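Long-range contacts in uric acid degradation bifunctional protein PucL (Bacillus subtilis, PDB 6A4M), which probably catalyses, as a urate oxidase, the oxidation of urate by molecular oxygen to 5-hydroxyisourate in bacterial purine breakdown: residues 137-142 with 161-166; 192-197 with 238-243; 102-107 with 145-150. One frame throughout, in Å; residues are numbered along the deposited sequence. Where two conformers were deposited one is given.

Interaction 1. Residues 137-142 with 161-166; sequences NERSRS and EIMDLQ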
loop_
_atom_site.group_PDB
_atom_site.type_symbol
_atom_site.label_atom_id
_atom_site.label_comp_id
_atom_site.label_asym_id
_atom_site.label_seq_id
_atom_site.Cartn_x
_atom_site.Cartn_y
_atom_site.Cartn_z
ATOM N N ASN A 137 10.811 -3.988 -3.252
ATOM C CA ASN A 137 10.407 -2.692 -3.830
ATOM C C ASN A 137 9.189 -2.140 -3.060
ATOM O O ASN A 137 9.024 -2.455 -1.885
ATOM C CB ASN A 137 10.148 -2.836 -5.346
ATOM C CG ASN A 137 11.401 -3.198 -6.122
ATOM O OD1 ASN A 137 12.500 -2.761 -5.781
ATOM N ND2 ASN A 137 11.241 -3.988 -7.182
ATOM N N GLU A 138 8.359 -1.300 -3.681
ATOM C CA GLU A 138 7.176 -0.753 -3.001
ATOM C C GLU A 138 6.275 -1.839 -2.405
ATOM O O GLU A 138 6.230 -2.969 -2.895
ATOM C CB GLU A 138 6.364 0.185 -3.919
ATOM C CG GLU A 138 5.622 -0.468 -5.086
ATOM C CD GLU A 138 6.435 -0.590 -6.360
ATOM O OE1 GLU A 138 7.679 -0.582 -6.299
ATOM O OE2 GLU A 138 5.814 -0.705 -7.434
ATOM N N ARG A 139 5.565 -1.475 -1.343
ATOM C CA ARG A 139 4.764 -2.421 -0.564
ATOM C C ARG A 139 3.588 -1.703 0.072
ATOM O O ARG A 139 3.726 -0.569 0.535
ATOM C CB ARG A 139 5.623 -3.078 0.525
ATOM C CG ARG A 139 6.352 -2.084 1.423
ATOM C CD ARG A 139 7.532 -2.703 2.152
ATOM N NE ARG A 139 8.438 -1.666 2.646
ATOM C CZ ARG A 139 9.428 -1.096 1.951
ATOM N NH1 ARG A 139 9.696 -1.444 0.688
ATOM N NH2 ARG A 139 10.171 -0.154 2.534
ATOM N N SER A 140 2.431 -2.359 0.091
ATOM C CA SER A 140 1.251 -1.773 0.711
ATOM C C SER A 140 1.348 -1.879 2.230
ATOM O O SER A 140 2.030 -2.761 2.762
ATOM C CB SER A 140 -0.043 -2.415 0.194
ATOM O OG SER A 140 -0.139 -3.776 0.561
ATOM N N ARG A 141 0.692 -0.946 2.913
ATOM C CA ARG A 141 0.553 -0.982 4.365
ATOM C C ARG A 141 -0.842 -0.495 4.722
ATOM O O ARG A 141 -1.367 0.407 4.065
ATOM C CB ARG A 141 1.609 -0.106 5.049
ATOM C CG ARG A 141 1.674 -0.273 6.564
ATOM C CD ARG A 141 2.756 0.594 7.196
ATOM N NE ARG A 141 2.301 1.979 7.366
ATOM C CZ ARG A 141 2.276 2.675 8.511
ATOM N NH1 ARG A 141 2.714 2.171 9.662
ATOM N NH2 ARG A 141 1.810 3.921 8.500
ATOM N N SER A 142 -1.431 -1.096 5.754
ATOM C CA SER A 142 -2.744 -0.690 6.258
ATOM C C SER A 142 -2.686 -0.453 7.762
ATOM O O SER A 142 -2.065 -1.224 8.496
ATOM C CB SER A 142 -3.795 -1.751 5.933
ATOM O OG SER A 142 -3.951 -1.882 4.532
ATOM N N GLU A 161 -2.158 2.301 2.287
ATOM C CA GLU A 161 -1.006 3.064 1.850
ATOM C C GLU A 161 -0.139 2.237 0.920
ATOM O O GLU A 161 -0.041 1.025 1.095
ATOM C CB GLU A 161 -0.205 3.455 3.091
ATOM C CG GLU A 161 0.908 4.461 2.870
ATOM C CD GLU A 161 1.498 4.973 4.174
ATOM O OE1 GLU A 161 1.363 4.290 5.216
ATOM O OE2 GLU A 161 2.107 6.066 4.151
ATOM N N ILE A 162 0.470 2.880 -0.073
ATOM C CA ILE A 162 1.615 2.275 -0.773
ATOM C C ILE A 162 2.872 3.048 -0.397
ATOM O O ILE A 162 2.904 4.274 -0.497
ATOM C CB ILE A 162 1.443 2.152 -2.308
ATOM C CG1 ILE A 162 2.619 1.359 -2.888
ATOM C CG2 ILE A 162 1.323 3.503 -3.006
ATOM C CD1 ILE A 162 2.366 0.811 -4.265
ATOM N N MET A 163 3.891 2.315 0.045
ATOM C CA MET A 163 5.110 2.898 0.591
ATOM C C MET A 163 6.299 2.660 -0.314
ATOM O O MET A 163 6.327 1.696 -1.071
ATOM C CB MET A 163 5.446 2.252 1.928
ATOM C CG MET A 163 4.325 2.230 2.945
ATOM S SD MET A 163 4.989 1.922 4.591
ATOM C CE MET A 163 5.952 0.429 4.353
ATOM N N ASP A 164 7.291 3.536 -0.186
ATOM C CA ASP A 164 8.617 3.351 -0.780
ATOM C C ASP A 164 8.567 3.111 -2.301
ATOM O O ASP A 164 9.216 2.201 -2.833
ATOM C CB ASP A 164 9.372 2.235 -0.028
ATOM C CG ASP A 164 10.900 2.373 -0.114
ATOM O OD1 ASP A 164 11.589 1.331 -0.011
ATOM O OD2 ASP A 164 11.423 3.503 -0.272
ATOM N N LEU A 165 7.786 3.952 -2.980
ATOM C CA LEU A 165 7.668 3.937 -4.436
ATOM C C LEU A 165 8.704 4.903 -5.006
ATOM O O LEU A 165 8.546 6.120 -4.901
ATOM C CB LEU A 165 6.252 4.340 -4.856
ATOM C CG LEU A 165 5.889 4.320 -6.340
ATOM C CD1 LEU A 165 6.166 2.964 -6.969
ATOM C CD2 LEU A 165 4.425 4.700 -6.503
ATOM N N GLN A 166 9.766 4.349 -5.591
ATOM C CA GLN A 166 10.922 5.127 -6.038
ATOM C C GLN A 166 10.929 5.238 -7.562
ATOM O O GLN A 166 11.228 4.263 -8.251
ATOM C CB GLN A 166 12.211 4.474 -5.538
ATOM C CG GLN A 166 12.247 4.267 -4.026
ATOM C CD GLN A 166 13.593 3.778 -3.514
ATOM O OE1 GLN A 166 14.555 3.659 -4.268
ATOM N NE2 GLN A 166 13.661 3.497 -2.221
#

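Interaction 2. Residues 192-197 with 238-243; sequences RPLFVY and PSIQNL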
loop_
_atom_site.group_PDB
_atom_site.type_symbol
_atom_site.label_atom_id
_atom_site.label_comp_id
_atom_site.label_asym_id
_atom_site.label_seq_id
_atom_site.Cartn_x
_atom_site.Cartn_y
_atom_site.Cartn_z
ATOM N N ARG A 192 17.316 18.117 -15.684
ATOM C CA ARG A 192 17.833 17.087 -14.790
ATOM C C ARG A 192 16.697 16.105 -14.450
ATOM O O ARG A 192 15.574 16.541 -14.175
ATOM C CB ARG A 192 18.412 17.741 -13.524
ATOM C CG ARG A 192 19.557 16.971 -12.864
ATOM C CD ARG A 192 20.604 17.866 -12.200
ATOM N NE ARG A 192 20.437 18.003 -10.751
ATOM C CZ ARG A 192 19.612 18.852 -10.132
ATOM N NH1 ARG A 192 18.814 19.678 -10.812
ATOM N NH2 ARG A 192 19.573 18.866 -8.802
ATOM N N PRO A 193 16.976 14.782 -14.470
ATOM C CA PRO A 193 15.902 13.796 -14.297
ATOM C C PRO A 193 15.375 13.732 -12.864
ATOM O O PRO A 193 16.148 13.495 -11.934
ATOM C CB PRO A 193 16.572 12.479 -14.688
ATOM C CG PRO A 193 18.004 12.684 -14.365
ATOM C CD PRO A 193 18.287 14.131 -14.634
ATOM N N LEU A 194 14.069 13.938 -12.705
ATOM C CA LEU A 194 13.435 14.033 -11.388
ATOM C C LEU A 194 13.268 12.644 -10.771
ATOM O O LEU A 194 12.596 11.790 -11.350
ATOM C CB LEU A 194 12.077 14.729 -11.514
ATOM C CG LEU A 194 11.205 14.900 -10.268
ATOM C CD1 LEU A 194 11.972 15.538 -9.119
ATOM C CD2 LEU A 194 9.973 15.721 -10.619
ATOM N N PHE A 195 13.889 12.431 -9.609
ATOM C CA PHE A 195 13.837 11.156 -8.887
ATOM C C PHE A 195 13.112 11.383 -7.563
ATOM O O PHE A 195 13.649 12.047 -6.670
ATOM C CB PHE A 195 15.268 10.624 -8.663
ATOM C CG PHE A 195 15.361 9.215 -8.094
ATOM C CD1 PHE A 195 14.284 8.320 -8.096
ATOM C CD2 PHE A 195 16.581 8.761 -7.595
ATOM C CE1 PHE A 195 14.419 7.033 -7.584
ATOM C CE2 PHE A 195 16.716 7.473 -7.083
ATOM C CZ PHE A 195 15.634 6.610 -7.078
ATOM N N VAL A 196 11.892 10.846 -7.451
ATOM C CA VAL A 196 11.075 10.995 -6.233
ATOM C C VAL A 196 10.764 9.661 -5.553
ATOM O O VAL A 196 10.548 8.645 -6.220
ATOM C CB VAL A 196 9.746 11.758 -6.479
ATOM C CG1 VAL A 196 10.034 13.143 -7.031
ATOM C CG2 VAL A 196 8.797 10.995 -7.405
ATOM N N TYR A 197 10.779 9.689 -4.221
ATOM C CA TYR A 197 10.233 8.619 -3.386
ATOM C C TYR A 197 8.833 9.074 -2.984
ATOM O O TYR A 197 8.655 10.223 -2.580
ATOM C CB TYR A 197 11.058 8.421 -2.112
ATOM C CG TYR A 197 12.476 7.893 -2.245
ATOM C CD1 TYR A 197 13.131 7.784 -3.481
ATOM C CD2 TYR A 197 13.183 7.527 -1.101
ATOM C CE1 TYR A 197 14.434 7.300 -3.560
ATOM C CE2 TYR A 197 14.483 7.051 -1.171
ATOM C CZ TYR A 197 15.105 6.938 -2.398
ATOM O OH TYR A 197 16.396 6.463 -2.456
ATOM N N PRO A 238 7.194 18.530 -14.618
ATOM C CA PRO A 238 6.403 19.031 -13.500
ATOM C C PRO A 238 7.197 19.163 -12.201
ATOM O O PRO A 238 8.180 18.442 -11.997
ATOM C CB PRO A 238 5.343 17.941 -13.337
ATOM C CG PRO A 238 6.073 16.685 -13.680
ATOM C CD PRO A 238 7.124 17.055 -14.698
ATOM N N SER A 239 6.755 20.078 -11.338
ATOM C CA SER A 239 7.270 20.198 -9.976
ATOM C C SER A 239 6.701 19.065 -9.126
ATOM O O SER A 239 5.759 18.387 -9.542
ATOM C CB SER A 239 6.870 21.548 -9.378
ATOM O OG SER A 239 7.174 21.606 -7.995
ATOM N N ILE A 240 7.271 18.869 -7.938
ATOM C CA ILE A 240 6.839 17.793 -7.033
ATOM C C ILE A 240 5.443 18.060 -6.439
ATOM O O ILE A 240 4.617 17.147 -6.416
ATOM C CB ILE A 240 7.896 17.501 -5.937
ATOM C CG1 ILE A 240 9.168 16.938 -6.589
ATOM C CG2 ILE A 240 7.369 16.501 -4.910
ATOM C CD1 ILE A 240 10.386 16.913 -5.691
ATOM N N GLN A 241 5.176 19.291 -5.990
ATOM C CA GLN A 241 3.840 19.640 -5.465
ATOM C C GLN A 241 2.766 19.508 -6.555
ATOM O O GLN A 241 1.661 19.041 -6.288
ATOM C CB GLN A 241 3.805 21.030 -4.773
ATOM C CG GLN A 241 3.543 22.268 -5.649
ATOM C CD GLN A 241 2.594 23.296 -5.024
ATOM O OE1 GLN A 241 1.695 22.958 -4.249
ATOM N NE2 GLN A 241 2.782 24.559 -5.387
ATOM N N ASN A 242 3.115 19.906 -7.777
ATOM C CA ASN A 242 2.226 19.785 -8.929
ATOM C C ASN A 242 2.029 18.320 -9.323
ATOM O O ASN A 242 0.921 17.914 -9.672
ATOM C CB ASN A 242 2.785 20.582 -10.115
ATOM C CG ASN A 242 1.799 20.694 -11.261
ATOM O OD1 ASN A 242 0.719 21.266 -11.109
ATOM N ND2 ASN A 242 2.166 20.148 -12.417
ATOM N N LEU A 243 3.105 17.535 -9.268
ATOM C CA LEU A 243 3.046 16.100 -9.571
ATOM C C LEU A 243 2.110 15.358 -8.618
ATOM O O LEU A 243 1.222 14.635 -9.064
ATOM C CB LEU A 243 4.449 15.474 -9.526
ATOM C CG LEU A 243 4.584 13.950 -9.645
ATOM C CD1 LEU A 243 3.887 13.417 -10.885
ATOM C CD2 LEU A 243 6.051 13.546 -9.651
#

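Interaction 3. Residues 102-107 with 145-150; sequences MDTITL and KAERSG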
loop_
_atom_site.group_PDB
_atom_site.type_symbol
_atom_site.label_atom_id
_atom_site.label_comp_id
_atom_site.label_asym_id
_atom_site.label_seq_id
_atom_site.Cartn_x
_atom_site.Cartn_y
_atom_site.Cartn_z
ATOM N N MET A 102 -9.597 -4.384 27.593
ATOM C CA MET A 102 -9.098 -3.636 26.441
ATOM C C MET A 102 -10.147 -2.644 25.937
ATOM O O MET A 102 -11.271 -3.037 25.621
ATOM C CB MET A 102 -8.740 -4.615 25.320
ATOM C CG MET A 102 -8.110 -3.991 24.086
ATOM S SD MET A 102 -8.034 -5.163 22.723
ATOM C CE MET A 102 -7.059 -6.478 23.454
ATOM N N ASP A 103 -9.765 -1.368 25.859
ATOM C CA ASP A 103 -10.636 -0.293 25.357
ATOM C C ASP A 103 -10.252 0.198 23.953
ATOM O O ASP A 103 -11.131 0.510 23.149
ATOM C CB ASP A 103 -10.628 0.891 26.336
ATOM C CG ASP A 103 -11.120 0.509 27.731
ATOM O OD1 ASP A 103 -12.013 -0.359 27.848
ATOM O OD2 ASP A 103 -10.610 1.081 28.717
ATOM N N THR A 104 -8.950 0.276 23.672
ATOM C CA THR A 104 -8.431 0.756 22.389
ATOM C C THR A 104 -7.514 -0.295 21.758
ATOM O O THR A 104 -6.862 -1.068 22.470
ATOM C CB THR A 104 -7.629 2.062 22.577
ATOM O OG1 THR A 104 -8.361 2.959 23.417
ATOM C CG2 THR A 104 -7.365 2.750 21.239
ATOM N N ILE A 105 -7.477 -0.321 20.426
ATOM C CA ILE A 105 -6.529 -1.154 19.683
ATOM C C ILE A 105 -6.094 -0.456 18.389
ATOM O O ILE A 105 -6.927 0.063 17.649
ATOM C CB ILE A 105 -7.090 -2.572 19.386
ATOM C CG1 ILE A 105 -6.021 -3.449 18.714
ATOM C CG2 ILE A 105 -8.349 -2.515 18.527
ATOM C CD1 ILE A 105 -6.330 -4.931 18.753
ATOM N N THR A 106 -4.784 -0.435 18.147
ATOM C CA THR A 106 -4.218 0.061 16.894
ATOM C C THR A 106 -3.475 -1.094 16.234
ATOM O O THR A 106 -2.545 -1.649 16.823
ATOM C CB THR A 106 -3.237 1.231 17.123
ATOM O OG1 THR A 106 -3.836 2.204 17.985
ATOM C CG2 THR A 106 -2.861 1.894 15.801
ATOM N N LEU A 107 -3.902 -1.454 15.024
ATOM C CA LEU A 107 -3.257 -2.502 14.238
ATOM C C LEU A 107 -2.607 -1.914 12.992
ATOM O O LEU A 107 -3.209 -1.091 12.304
ATOM C CB LEU A 107 -4.274 -3.564 13.836
ATOM C CG LEU A 107 -4.618 -4.549 14.953
ATOM C CD1 LEU A 107 -5.994 -5.156 14.738
ATOM C CD2 LEU A 107 -3.565 -5.640 15.064
ATOM N N LYS A 145 -7.448 1.696 13.524
ATOM C CA LYS A 145 -7.616 2.022 14.935
ATOM C C LYS A 145 -9.095 1.897 15.300
ATOM O O LYS A 145 -9.943 2.518 14.655
ATOM C CB LYS A 145 -7.096 3.432 15.231
ATOM C CG LYS A 145 -6.550 3.564 16.639
ATOM C CD LYS A 145 -6.528 4.987 17.175
ATOM C CE LYS A 145 -6.237 4.986 18.673
ATOM N NZ LYS A 145 -5.675 6.275 19.158
ATOM N N ALA A 146 -9.394 1.095 16.324
ATOM C CA ALA A 146 -10.768 0.848 16.771
ATOM C C ALA A 146 -10.903 1.036 18.283
ATOM O O ALA A 146 -9.999 0.679 19.042
ATOM C CB ALA A 146 -11.203 -0.551 16.373
ATOM N N GLU A 147 -12.042 1.590 18.704
ATOM C CA GLU A 147 -12.321 1.891 20.116
ATOM C C GLU A 147 -13.624 1.257 20.589
ATOM O O GLU A 147 -14.488 0.903 19.784
ATOM C CB GLU A 147 -12.391 3.408 20.335
ATOM C CG GLU A 147 -11.034 4.073 20.518
ATOM C CD GLU A 147 -11.115 5.587 20.652
ATOM O OE1 GLU A 147 -12.136 6.107 21.160
ATOM O OE2 GLU A 147 -10.142 6.263 20.251
ATOM N N ARG A 148 -13.744 1.126 21.909
ATOM C CA ARG A 148 -14.974 0.683 22.562
ATOM C C ARG A 148 -15.782 1.914 22.983
ATOM O O ARG A 148 -15.320 2.699 23.816
ATOM C CB ARG A 148 -14.632 -0.173 23.787
ATOM C CG ARG A 148 -15.821 -0.876 24.425
ATOM C CD ARG A 148 -15.439 -1.530 25.745
ATOM N NE ARG A 148 -14.390 -2.543 25.601
ATOM C CZ ARG A 148 -14.552 -3.764 25.082
ATOM N NH1 ARG A 148 -15.734 -4.175 24.617
ATOM N NH2 ARG A 148 -13.510 -4.592 25.018
ATOM N N SER A 149 -16.970 2.088 22.400
ATOM C CA SER A 149 -17.869 3.199 22.756
ATOM C C SER A 149 -19.305 2.948 22.247
ATOM O O SER A 149 -19.545 3.038 21.041
ATOM C CB SER A 149 -17.349 4.533 22.201
ATOM O OG SER A 149 -17.496 4.608 20.794
ATOM N N GLY A 150 -20.259 2.606 23.117
ATOM C CA GLY A 150 -20.043 2.203 24.516
ATOM C C GLY A 150 -20.971 1.041 24.784
ATOM O O GLY A 150 -21.776 1.076 25.715
#

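Interaction 1. Residues 137-142 with 161-166
R139 and R141 project from the same face of the sheet as E161 and M163, and each arginine pairs with a carboxylate of the facing strand. R139 crosses D164 at a slant, its guanidinium plane 75° from the carboxylate. NH2 of R139 lies 3.3 Å from OD1 of D164, meeting it from above the carboxylate plane; NH1 adds a weak bond to the same oxygen and another to the carbonyl of N137. CG of R139 stands between its backbone N and carbonyl carbon (chi1 53°), and the chain then runs extended past M163, whose CE is 3.7 Å from NE of R139. R141 instead runs alongside E161. Its NE points at OE1 of E161 (3.3 Å) within the guanidinium plane and nearly along the carboxylate C-O axis, and NH2 adds a weak bond. M163 links the two pairs, since its SD also rests on CD of R141 (3.7 Å). A lysine in place of R139, with one terminal nitrogen and no flat group, would probably leave OD1 of D164 more weakly held and the carbonyl of N137 without its NH1 donor. Elsewhere E138 lies side by side with I162, CG to CD1 3.6 Å, and touches CD1 of L165 with its carboxylate carbon. The backbones pair as an antiparallel hairpin, R139 and M163 exchanging two hydrogen bonds. Strand 104-121 flanks it through S140 and D111, strand 194-204 through I162 and I200, while helix 221-233 covers S140 and I162 and supplies R225 for a salt bridge to OE2 of E138.

Interaction 2. Residues 192-197 with 238-243
L194 and V196, two residues apart on strand 194-204, send their side chains to the start of helix 240-254, where I240 receives both. The contact is chiefly apolar. The side chains of L194 and I240 cross at a slant, CD1 of L194 lying 4.0 Å from CD1 of I240, with CG1 of I240 as near. V196 and I240 instead slide past one another in opposite directions, CG1 of V196 standing 3.9 Å from CG1 of I240. I240 can serve both neighbours because its CG1 is anti to the carbonyl carbon (chi1 -66°) and CD1 continues outward from there, so that the branch lies along the two strand residues. The second methyl of V196 turns to the next helical turn, where CG2 of V196 and CD2 of L243 make a looser contact at 4.4 Å.

This is the layering expected of the tunnelling fold (T-fold) to which uricases belong, in which helices pack on one face of an antiparallel sheet. F195, between the two contact residues, heads away from the helix; its ring meets W270, and the ring of Y197 stacks on H268.

No hydrogen bond joins the two segments. The polar group that takes part is the carbonyl of P238, whose O is 3.5 Å from CD2 of L194, a van der Waals contact just before the helix. S239 occupies the N-cap position, and its carbonyl O accepts the first-turn bond from N of L243 at 2.8 Å; L243, one turn on from S239, turns its side chain toward the strand. Beyond the segments, I240 also touches S265 and N267 near the end of strand 258-267, and Q295 of strand 293-300.

Interaction 3. Residues 102-107 with 145-150
R148 turns its guanidinium back onto the carbonyl of M102, at the end of an antiparallel strand pair in the large sheet of the uricase tunnelling fold (T-fold). Strands 104-121 and 139-148 run 169° apart here. NH2 and NE of R148 both donate to O of M102, NH2 at 2.8 Å and nearly in line with the carbonyl bond, NE at 3.2 Å and more tilted. One acceptor is thus gripped side-on by two nitrogens, with the oxygen close to the guanidinium plane. The bend at chi3 (-60°) brings NE and NH2 round to face it. NH2 has a further acceptor in the carbonyl of L96, so this arginine ties the strand pair to helix 84-98. The carboxylate of D103 crosses the guanidinium at about a right angle; its OD1 is 3.9 Å from NE of R148, a long salt bridge that probably adds little more than a favourable charge.

N of R148 donates to O of D103 at 3.0 Å, and I105 and A146 form a hydrogen-bonded pair, N of I105 giving to O of A146 and N of A146 to O of I105. CA of K145 also approaches O of I105 in a CA-H...O contact. T104 and T106, whose backbones face outward from this pair, bond to G46 and E44 on the side of strand 36-45, and the backbone of K145 bonds to T156 and E157 of strand 153-169 on the other side. I105 and A146 share a face of the sheet, CG2 to CB 4.1 Å, and F95 of helix 84-98 packs on I105. On the other face the aliphatic chain of K145 slants over both threonines: its CE lies 3.6 Å from CG2 of T104, and its CG 3.3 Å from OG1 of T106.

Overall arrangement
All three contacts reach one antiparallel sheet, interactions 1 and 3 within it and interaction 2 where helix 240-254 packs on it. Interactions 1 and 3 share strand 139-148, their centres about 26 Å apart, and pair it with its two neighbours, strand 153-169 in one and strand 104-121 in the other. Interaction 2 is reached one strand further on: CD of Q166 touches CE1 of Y197 at 3.6 Å, and the centres of interactions 1 and 2 are about 18 Å apart. Interactions 2 and 3 are about 39 Å apart between centres, on opposite sides of the middle of the chain. A glycerol, probably from the crystallisation liquor, sits about 4 Å from the side chain of D164 in interaction 1.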